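Local coordinates for protein putative peptidyl-arginine deiminase (PDB 1XKN) that probably hydrolyses guanidinium groups, acting as a deiminase on agmatine or on arginine residues of peptides, at residues A[174-179]-A[184-189]; A[98-103]-A[138-143]; A[124-129]-A[213-218]; A[281-286]-A[332-337]. All coordinates share one frame; numbering follows the deposited sequence.

Interaction 1 (A[174-179]-A[184-189]); sequences CLLNPN and LGKAEI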
# COMPACT_ATOMS: atom_id res chain seq x y z
N CYS A 174 11.35 -4.02 -9.49
CA CYS A 174 11.62 -3.29 -8.26
C CYS A 174 12.57 -4.00 -7.30
O CYS A 174 13.65 -3.49 -7.01
CB CYS A 174 10.31 -2.97 -7.54
SG CYS A 174 10.50 -2.01 -6.03
N LEU A 175 12.18 -5.18 -6.83
CA LEU A 175 13.01 -5.91 -5.87
C LEU A 175 14.37 -6.37 -6.38
O LEU A 175 15.22 -6.75 -5.57
CB LEU A 175 12.23 -7.09 -5.28
CG LEU A 175 11.65 -6.80 -3.89
CD1 LEU A 175 10.67 -5.64 -3.96
CD2 LEU A 175 10.97 -8.04 -3.33
N LEU A 176 14.59 -6.35 -7.68
CA LEU A 176 15.90 -6.75 -8.18
C LEU A 176 16.65 -5.54 -8.76
O LEU A 176 17.72 -5.70 -9.34
CB LEU A 176 15.79 -7.87 -9.23
CG LEU A 176 15.38 -9.24 -8.67
CD1 LEU A 176 15.54 -10.30 -9.75
CD2 LEU A 176 16.25 -9.59 -7.46
N ASN A 177 16.10 -4.35 -8.58
CA ASN A 177 16.78 -3.15 -9.07
C ASN A 177 17.97 -2.89 -8.16
O ASN A 177 17.83 -2.85 -6.93
CB ASN A 177 15.85 -1.93 -9.06
CG ASN A 177 16.46 -0.73 -9.77
OD1 ASN A 177 17.61 -0.36 -9.51
ND2 ASN A 177 15.70 -0.12 -10.66
N PRO A 178 19.17 -2.74 -8.74
CA PRO A 178 20.38 -2.48 -7.94
C PRO A 178 20.31 -1.27 -7.02
O PRO A 178 21.09 -1.17 -6.07
CB PRO A 178 21.46 -2.33 -9.01
CG PRO A 178 20.99 -3.26 -10.08
CD PRO A 178 19.51 -2.95 -10.15
N ASN A 179 19.37 -0.35 -7.28
CA ASN A 179 19.27 0.84 -6.44
C ASN A 179 18.60 0.60 -5.09
O ASN A 179 18.53 1.51 -4.26
CB ASN A 179 18.55 1.99 -7.18
CG ASN A 179 17.08 1.71 -7.44
OD1 ASN A 179 16.45 0.89 -6.78
ND2 ASN A 179 16.52 2.44 -8.41
N LEU A 184 22.75 -7.33 -2.24
CA LEU A 184 21.95 -8.55 -2.23
C LEU A 184 21.50 -9.09 -3.58
O LEU A 184 21.26 -8.33 -4.51
CB LEU A 184 20.70 -8.35 -1.37
CG LEU A 184 20.89 -7.90 0.08
CD1 LEU A 184 19.54 -7.84 0.76
CD2 LEU A 184 21.81 -8.87 0.81
N GLY A 185 21.37 -10.41 -3.64
CA GLY A 185 20.92 -11.06 -4.85
C GLY A 185 19.52 -11.62 -4.61
O GLY A 185 19.00 -11.52 -3.50
N LYS A 186 18.93 -12.20 -5.65
CA LYS A 186 17.58 -12.76 -5.55
C LYS A 186 17.41 -13.79 -4.43
O LYS A 186 16.43 -13.74 -3.69
CB LYS A 186 17.19 -13.38 -6.89
CG LYS A 186 15.75 -13.84 -6.97
CD LYS A 186 15.41 -14.33 -8.37
CE LYS A 186 13.95 -14.74 -8.46
NZ LYS A 186 13.59 -15.16 -9.85
N ALA A 187 18.37 -14.71 -4.30
CA ALA A 187 18.28 -15.73 -3.26
C ALA A 187 18.24 -15.12 -1.86
O ALA A 187 17.41 -15.50 -1.03
CB ALA A 187 19.46 -16.69 -3.38
N GLU A 188 19.13 -14.16 -1.61
CA GLU A 188 19.21 -13.49 -0.32
C GLU A 188 17.93 -12.72 -0.01
O GLU A 188 17.44 -12.73 1.12
CB GLU A 188 20.41 -12.54 -0.29
CG GLU A 188 21.76 -13.27 -0.26
CD GLU A 188 22.93 -12.37 -0.59
OE1 GLU A 188 22.97 -11.83 -1.72
OE2 GLU A 188 23.83 -12.20 0.26
N ILE A 189 17.39 -12.05 -1.02
CA ILE A 189 16.16 -11.29 -0.86
C ILE A 189 15.01 -12.23 -0.49
O ILE A 189 14.27 -11.96 0.45
CB ILE A 189 15.84 -10.49 -2.14
CG1 ILE A 189 16.88 -9.38 -2.29
CG2 ILE A 189 14.43 -9.91 -2.08
CD1 ILE A 189 16.85 -8.67 -3.63
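Apolar contacts join Leu175 and Leu176, at the end of one helix, to Ile189 and Lys186 in the first turn of the next. Leu175 CD2 lies 4.1 Å from Ile189 CG2, the two side chains meeting at a slant. Leu176 uses the same branch twice: its CD2 is 4.0 Å from Ile189 CD1 and 3.9 Å from Lys186 CB. Ile189 can serve both leucines because its chi1 of -69° turns CG2 away from the backbone N and sends CG1 and CD1 toward residues 175 and 176. CD1 also comes within 3.2 Å of Leu175 O, a tight carbon-oxygen approach.

The contact folds the turn after the short helix 172-175 back on the first turn of helix 186-197, and Trp204 of strand 201-205 touches both leucines and makes a cation-pi pair with Lys186.

No hydrogen bond crosses between the segments; each has a local one of its own. Asn179 N donates to Asn177 OD1 at 2.8 Å, an Asx turn with a nearly straight N-H (169°). At the other end, Gly185 is at the N-cap position, and its N donates over 2.9 Å to OE1 of Glu188 three residues on; the carboxylate oxygen is met on its anti side.

Interaction 2 (A[98-103]-A[138-143]); sequences HGPNYV and ERVAKA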
# COMPACT_ATOMS: atom_id res chain seq x y z
N HIS A 98 7.04 3.59 3.64
CA HIS A 98 7.89 3.83 4.81
C HIS A 98 7.19 3.46 6.11
O HIS A 98 7.82 3.37 7.17
CB HIS A 98 8.34 5.31 4.84
CG HIS A 98 7.24 6.29 5.15
ND1 HIS A 98 6.94 7.36 4.34
CD2 HIS A 98 6.40 6.37 6.21
CE1 HIS A 98 5.96 8.06 4.88
NE2 HIS A 98 5.62 7.49 6.02
N GLY A 99 5.88 3.23 6.01
CA GLY A 99 5.05 2.92 7.17
C GLY A 99 5.24 1.60 7.91
O GLY A 99 5.99 0.73 7.47
N PRO A 100 4.54 1.42 9.03
CA PRO A 100 4.62 0.22 9.86
C PRO A 100 4.11 -1.08 9.25
O PRO A 100 2.92 -1.26 9.03
CB PRO A 100 3.84 0.61 11.11
CG PRO A 100 2.75 1.46 10.56
CD PRO A 100 3.49 2.33 9.54
N ASN A 101 5.05 -1.99 8.99
CA ASN A 101 4.75 -3.30 8.43
C ASN A 101 4.49 -4.25 9.60
O ASN A 101 5.39 -4.94 10.07
CB ASN A 101 5.95 -3.78 7.60
CG ASN A 101 5.70 -5.10 6.88
OD1 ASN A 101 6.62 -5.67 6.30
ND2 ASN A 101 4.46 -5.58 6.92
N TYR A 102 3.25 -4.24 10.07
CA TYR A 102 2.84 -5.09 11.19
C TYR A 102 2.86 -6.56 10.80
O TYR A 102 2.42 -6.93 9.71
CB TYR A 102 1.42 -4.74 11.61
CG TYR A 102 1.25 -3.37 12.20
CD1 TYR A 102 1.51 -3.14 13.55
CD2 TYR A 102 0.80 -2.31 11.42
CE1 TYR A 102 1.32 -1.88 14.11
CE2 TYR A 102 0.60 -1.05 11.97
CZ TYR A 102 0.86 -0.85 13.31
OH TYR A 102 0.63 0.38 13.87
N VAL A 103 3.35 -7.40 11.71
CA VAL A 103 3.38 -8.84 11.51
C VAL A 103 3.12 -9.47 12.87
O VAL A 103 3.31 -8.83 13.90
CB VAL A 103 4.76 -9.36 11.00
CG1 VAL A 103 5.02 -8.87 9.59
CG2 VAL A 103 5.87 -8.91 11.94
N GLU A 138 9.60 2.94 13.82
CA GLU A 138 10.08 2.97 15.20
C GLU A 138 9.26 3.90 16.08
O GLU A 138 8.98 3.59 17.24
CB GLU A 138 11.56 3.38 15.25
CG GLU A 138 12.18 3.14 16.62
CD GLU A 138 13.68 3.32 16.65
OE1 GLU A 138 14.31 2.83 17.62
OE2 GLU A 138 14.24 3.95 15.73
N ARG A 139 8.88 5.06 15.54
CA ARG A 139 8.08 6.00 16.32
C ARG A 139 6.67 5.45 16.51
O ARG A 139 6.04 5.70 17.54
CB ARG A 139 8.06 7.37 15.63
CG ARG A 139 9.45 8.01 15.45
CD ARG A 139 9.29 9.48 15.07
NE ARG A 139 10.45 10.07 14.40
CZ ARG A 139 11.60 10.40 14.99
NH1 ARG A 139 11.77 10.19 16.29
NH2 ARG A 139 12.57 10.96 14.28
N VAL A 140 6.17 4.71 15.52
CA VAL A 140 4.84 4.12 15.64
C VAL A 140 4.90 3.04 16.73
O VAL A 140 4.05 3.00 17.62
CB VAL A 140 4.37 3.48 14.31
CG1 VAL A 140 3.07 2.70 14.52
CG2 VAL A 140 4.16 4.57 13.27
N ALA A 141 5.93 2.20 16.67
CA ALA A 141 6.10 1.14 17.66
C ALA A 141 6.18 1.74 19.06
O ALA A 141 5.63 1.20 20.01
CB ALA A 141 7.36 0.33 17.37
N LYS A 142 6.87 2.87 19.17
CA LYS A 142 7.01 3.55 20.45
C LYS A 142 5.64 4.03 20.93
O LYS A 142 5.25 3.81 22.07
CB LYS A 142 7.97 4.73 20.31
CG LYS A 142 8.02 5.63 21.54
CD LYS A 142 8.98 6.78 21.31
CE LYS A 142 8.99 7.72 22.50
NZ LYS A 142 9.89 8.88 22.27
N ALA A 143 4.91 4.69 20.03
CA ALA A 143 3.59 5.22 20.38
C ALA A 143 2.61 4.14 20.82
O ALA A 143 1.80 4.37 21.71
CB ALA A 143 3.02 5.99 19.19
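Val140 meets Pro100 and Tyr102 almost entirely through one methyl. Traced outward, its CA-CB bond leaves the helix in the direction of residues 98-103, and CB itself makes no close approach. At the branch, chi1 of 172° sets CG1 opposite the backbone N and carries it to where it meets both partners. There CG1 lies 4.1 Å from Pro100 CB and 4.2 Å from Pro100 CG, near the CB-CG bond of the pyrrolidine ring, and 3.4 Å from Tyr102 OH. The tyrosine comes in at roughly a right angle to the valine, and its ring carbon CZ stands 4.4 Å from the same methyl. Ile115 of strand 110-119 also touches the Val140 side chain.

Helix 131-144 is the crossover of a beta-alpha-beta unit joining strand 110-119 to the parallel strand 148-152, and this contact packs it against Pro100 and against Tyr102 of strand 101-107. A bound sodium ion, held by Asn117 and Trp118 of strand 110-119 and Asn134 of the helix, links the helix to that neighbouring strand.

No hydrogen bond spans the two segments. The contact itself is dispersive, while the bond of Tyr102 OH to Gln144 OE1, one residue past the segment in the same helix, adds a polar link and gives the buried hydroxyl a partner.

Interaction 3 (A[124-129]-A[213-218]); sequences GGKYEP and DTDGHV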
# COMPACT_ATOMS: atom_id res chain seq x y z
N GLY A 124 14.98 4.17 -4.14
CA GLY A 124 16.27 4.11 -4.79
C GLY A 124 17.05 5.41 -4.77
O GLY A 124 17.86 5.66 -5.66
N GLY A 125 16.81 6.23 -3.75
CA GLY A 125 17.51 7.49 -3.61
C GLY A 125 17.11 8.57 -4.60
O GLY A 125 17.96 9.31 -5.09
N LYS A 126 15.81 8.67 -4.90
CA LYS A 126 15.32 9.67 -5.83
C LYS A 126 14.90 10.95 -5.11
O LYS A 126 14.73 12.00 -5.74
CB LYS A 126 14.13 9.13 -6.62
CG LYS A 126 14.46 8.01 -7.59
CD LYS A 126 13.26 7.68 -8.46
CE LYS A 126 13.57 6.59 -9.48
NZ LYS A 126 13.89 5.29 -8.82
N TYR A 127 14.72 10.85 -3.80
CA TYR A 127 14.30 11.98 -2.98
C TYR A 127 15.20 12.07 -1.75
O TYR A 127 15.87 11.11 -1.39
CB TYR A 127 12.84 11.80 -2.55
CG TYR A 127 11.86 11.75 -3.71
CD1 TYR A 127 11.28 12.91 -4.22
CD2 TYR A 127 11.52 10.53 -4.31
CE1 TYR A 127 10.39 12.87 -5.29
CE2 TYR A 127 10.63 10.48 -5.39
CZ TYR A 127 10.07 11.65 -5.87
OH TYR A 127 9.20 11.61 -6.94
N GLU A 128 15.21 13.23 -1.11
CA GLU A 128 16.02 13.44 0.09
C GLU A 128 15.59 14.71 0.83
O GLU A 128 15.20 15.69 0.20
CB GLU A 128 17.50 13.54 -0.28
CG GLU A 128 18.28 12.26 -0.05
CD GLU A 128 19.67 12.30 -0.65
OE1 GLU A 128 20.43 13.25 -0.35
OE2 GLU A 128 20.00 11.38 -1.43
N PRO A 129 15.66 14.69 2.17
CA PRO A 129 16.10 13.55 2.97
C PRO A 129 14.96 12.57 3.25
O PRO A 129 13.79 12.88 3.00
CB PRO A 129 16.59 14.22 4.25
CG PRO A 129 15.60 15.32 4.42
CD PRO A 129 15.50 15.89 3.01
N ASP A 213 7.75 6.10 -10.75
CA ASP A 213 9.05 6.43 -10.18
C ASP A 213 9.53 5.43 -9.12
O ASP A 213 10.60 5.61 -8.54
CB ASP A 213 9.02 7.83 -9.55
CG ASP A 213 9.79 8.86 -10.36
OD1 ASP A 213 9.92 10.00 -9.88
OD2 ASP A 213 10.26 8.53 -11.47
N THR A 214 8.74 4.39 -8.88
CA THR A 214 9.10 3.39 -7.88
C THR A 214 9.85 2.22 -8.51
O THR A 214 10.22 1.27 -7.82
CB THR A 214 7.86 2.82 -7.16
OG1 THR A 214 7.06 2.07 -8.08
CG2 THR A 214 7.02 3.95 -6.56
N ASP A 215 10.06 2.30 -9.82
CA ASP A 215 10.75 1.25 -10.57
C ASP A 215 9.95 -0.05 -10.64
O ASP A 215 10.49 -1.15 -10.51
CB ASP A 215 12.13 0.97 -9.96
CG ASP A 215 13.03 2.18 -9.98
OD1 ASP A 215 13.26 2.73 -11.09
OD2 ASP A 215 13.50 2.59 -8.90
N GLY A 216 8.64 0.10 -10.81
CA GLY A 216 7.77 -1.07 -10.96
C GLY A 216 7.03 -1.64 -9.76
O GLY A 216 6.90 -2.85 -9.66
N HIS A 217 6.53 -0.80 -8.86
CA HIS A 217 5.79 -1.32 -7.72
C HIS A 217 4.63 -2.20 -8.16
O HIS A 217 3.86 -1.84 -9.05
CB HIS A 217 5.24 -0.20 -6.85
CG HIS A 217 6.14 0.19 -5.72
ND1 HIS A 217 5.78 1.11 -4.77
CD2 HIS A 217 7.39 -0.22 -5.40
CE1 HIS A 217 6.77 1.25 -3.90
NE2 HIS A 217 7.76 0.46 -4.27
N VAL A 218 4.51 -3.35 -7.51
CA VAL A 218 3.45 -4.29 -7.84
C VAL A 218 2.08 -3.69 -7.53
O VAL A 218 1.11 -3.96 -8.23
CB VAL A 218 3.63 -5.62 -7.06
CG1 VAL A 218 3.33 -5.42 -5.58
CG2 VAL A 218 2.74 -6.70 -7.66
O HOH W 1 15.44 4.24 -11.38
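Lys126 and Asp215 form a salt bridge, NZ to OD2 at 2.7 Å. The ammonium approaches OD2 on the syn side, lifted 28° out of the carboxylate plane, and the two side chains approach each other from opposite directions. A water adds a second path: it accepts from Lys126 NZ at 3.2 Å and donates to Asp215 OD1 at 2.7 Å. NZ further makes a weak bond to Asp213 O at 3.3 Å and is hydrogen-bonded to Trp123 O, so it has four oxygen partners, one of them weakly bonded. The lysine runs extended until its last torsion, where chi4 of 65° bends NZ round to this group. Asp215 OD2 is shared as well, with a salt bridge to Arg180 and a hydrogen bond from Asn179.

Further out, the aliphatic part of Lys126 crosses Asp213 at a slant, CE lying 3.3 Å from Asp213 O. Tyr127 reaches the same aspartate from another direction, its OH 3.4 Å from Asp213 OD1 and its ring 70° from the carboxylate plane.

Within residues 213-218 the turn is braced by an ST motif, Thr214 OG1 accepting from His217 N, and Thr214 CB sits over the centre of the imidazole. The Lys126 bonds fasten the loop after helix 122-125 to the loop before strand 222-226, a surface junction consistent with the alpha/beta propeller fold of guanidine-modifying enzymes.

Interaction 4 (A[281-286]-A[332-337]); sequences RLPASY and WGLGAI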
# COMPACT_ATOMS: atom_id res chain seq x y z
N ARG A 281 3.64 11.60 -18.39
CA ARG A 281 2.70 10.51 -18.12
C ARG A 281 2.76 10.20 -16.63
O ARG A 281 3.85 10.08 -16.05
CB ARG A 281 3.11 9.28 -18.94
CG ARG A 281 2.17 8.07 -18.83
CD ARG A 281 0.80 8.38 -19.42
NE ARG A 281 -0.09 7.23 -19.44
CZ ARG A 281 -0.07 6.27 -20.37
NH1 ARG A 281 0.81 6.32 -21.36
NH2 ARG A 281 -0.94 5.27 -20.32
N LEU A 282 1.59 10.10 -16.00
CA LEU A 282 1.50 9.81 -14.57
C LEU A 282 1.08 8.34 -14.39
O LEU A 282 0.33 7.80 -15.20
CB LEU A 282 0.48 10.74 -13.90
CG LEU A 282 0.72 12.24 -14.17
CD1 LEU A 282 -0.25 13.07 -13.32
CD2 LEU A 282 2.16 12.61 -13.85
N PRO A 283 1.56 7.69 -13.33
CA PRO A 283 1.26 6.28 -13.04
C PRO A 283 -0.12 5.99 -12.45
O PRO A 283 -0.24 5.31 -11.43
CB PRO A 283 2.39 5.88 -12.10
CG PRO A 283 2.58 7.13 -11.29
CD PRO A 283 2.49 8.24 -12.32
N ALA A 284 -1.16 6.49 -13.11
CA ALA A 284 -2.53 6.27 -12.66
C ALA A 284 -2.92 4.80 -12.81
O ALA A 284 -2.74 4.22 -13.88
CB ALA A 284 -3.48 7.15 -13.46
N SER A 285 -3.45 4.21 -11.75
CA SER A 285 -3.85 2.81 -11.79
C SER A 285 -4.89 2.45 -10.74
O SER A 285 -4.76 2.81 -9.57
CB SER A 285 -2.64 1.90 -11.62
OG SER A 285 -3.05 0.55 -11.57
N TYR A 286 -5.93 1.74 -11.17
CA TYR A 286 -6.98 1.32 -10.25
C TYR A 286 -6.49 0.23 -9.30
O TYR A 286 -7.15 -0.05 -8.30
CB TYR A 286 -8.19 0.80 -11.03
CG TYR A 286 -8.80 1.83 -11.96
CD1 TYR A 286 -9.28 3.04 -11.47
CD2 TYR A 286 -8.90 1.58 -13.32
CE1 TYR A 286 -9.84 3.99 -12.32
CE2 TYR A 286 -9.46 2.52 -14.19
CZ TYR A 286 -9.93 3.72 -13.68
OH TYR A 286 -10.47 4.64 -14.54
N TRP A 332 -0.22 13.25 -9.08
CA TRP A 332 0.91 14.07 -9.51
C TRP A 332 2.07 13.76 -8.56
O TRP A 332 3.23 14.03 -8.87
CB TRP A 332 0.53 15.56 -9.46
CG TRP A 332 1.63 16.53 -9.82
CD1 TRP A 332 1.92 17.70 -9.18
CD2 TRP A 332 2.55 16.44 -10.92
NE1 TRP A 332 2.96 18.34 -9.80
CE2 TRP A 332 3.37 17.59 -10.87
CE3 TRP A 332 2.77 15.50 -11.93
CZ2 TRP A 332 4.40 17.82 -11.80
CZ3 TRP A 332 3.79 15.73 -12.86
CH2 TRP A 332 4.59 16.89 -12.78
N GLY A 333 1.74 13.19 -7.41
CA GLY A 333 2.75 12.82 -6.43
C GLY A 333 3.37 11.48 -6.80
O GLY A 333 4.32 11.02 -6.15
N LEU A 334 2.82 10.87 -7.85
CA LEU A 334 3.28 9.59 -8.40
C LEU A 334 2.87 8.36 -7.59
O LEU A 334 3.48 7.30 -7.69
CB LEU A 334 4.81 9.63 -8.60
CG LEU A 334 5.33 10.88 -9.32
CD1 LEU A 334 6.84 10.79 -9.44
CD2 LEU A 334 4.69 11.01 -10.70
N GLY A 335 1.81 8.53 -6.81
CA GLY A 335 1.27 7.45 -5.99
C GLY A 335 -0.17 7.82 -5.67
O GLY A 335 -0.53 8.99 -5.75
N ALA A 336 -0.99 6.83 -5.29
CA ALA A 336 -2.39 7.09 -4.97
C ALA A 336 -2.83 6.52 -3.62
O ALA A 336 -2.03 6.46 -2.68
CB ALA A 336 -3.29 6.56 -6.09
N ILE A 337 -4.09 6.11 -3.51
CA ILE A 337 -4.63 5.60 -2.25
C ILE A 337 -3.82 4.51 -1.55
O ILE A 337 -3.54 4.62 -0.36
CB ILE A 337 -6.09 5.09 -2.43
CG1 ILE A 337 -6.94 6.16 -3.12
CG2 ILE A 337 -6.69 4.75 -1.07
CD1 ILE A 337 -7.00 7.48 -2.37
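Leu282 and Trp332 make the tightest apolar contact between these two loops. The methyl CD2 of Leu282 lies in the plane of the indole, at its six-membered edge, 3.5 Å from Trp332 CE3 and 3.7 Å from CZ3; it therefore abuts the rim and does not cover a face. Although the CA-CB bond of Trp332 points away, its indole still swings back to the leucine, with chi1 at 177°. Leu334 adds a second apolar group: its CD2 is 3.9 Å from Pro283 CD and 4.3 Å from Leu282 CD2.

Contacts with the backbone are fewer. Pro283 CG rests 3.7 Å from Leu334 O, where Leu334 itself takes the unusual positive phi of 77°. Pro283 is the centre of an inverse gamma turn, closed by a weak bond from Ala284 N to Leu282 O, and this bend presents the proline ring to the other loop.

Polar bonding is left to neighbours. Trp332 NE1 is hydrogen-bonded to Pro30 O, Lys32 makes a cation-pi pair with the indole, and Tyr277 meets it edge-to-face. Since no hydrogen bond crosses between the loops, shape and dispersion join them, while the position of the indole is probably set by those outside partners as much as by Leu282.

From the N terminus, interaction 2 opens first, at residues 98-103, and interaction 3 opens at 124-129 before 138-143 closes interaction 2, so these two loops cross. Interaction 1 is a short local closure, 174-179 to 184-189, nested inside the long loop that interaction 3 completes at 213-218. Interaction 4 follows in series, bringing 281-286 to 332-337. Interactions 1 and 3 touch, Cys174 packing on Asp215 and His217. Interactions 3 and 4 also meet, Leu334 packing on Asp213 and Tyr127. A continuous path thus runs from helix 186-197 to the loop before strand 342-345, whereas interaction 2, packing helix 131-144 on its sheet, stands apart.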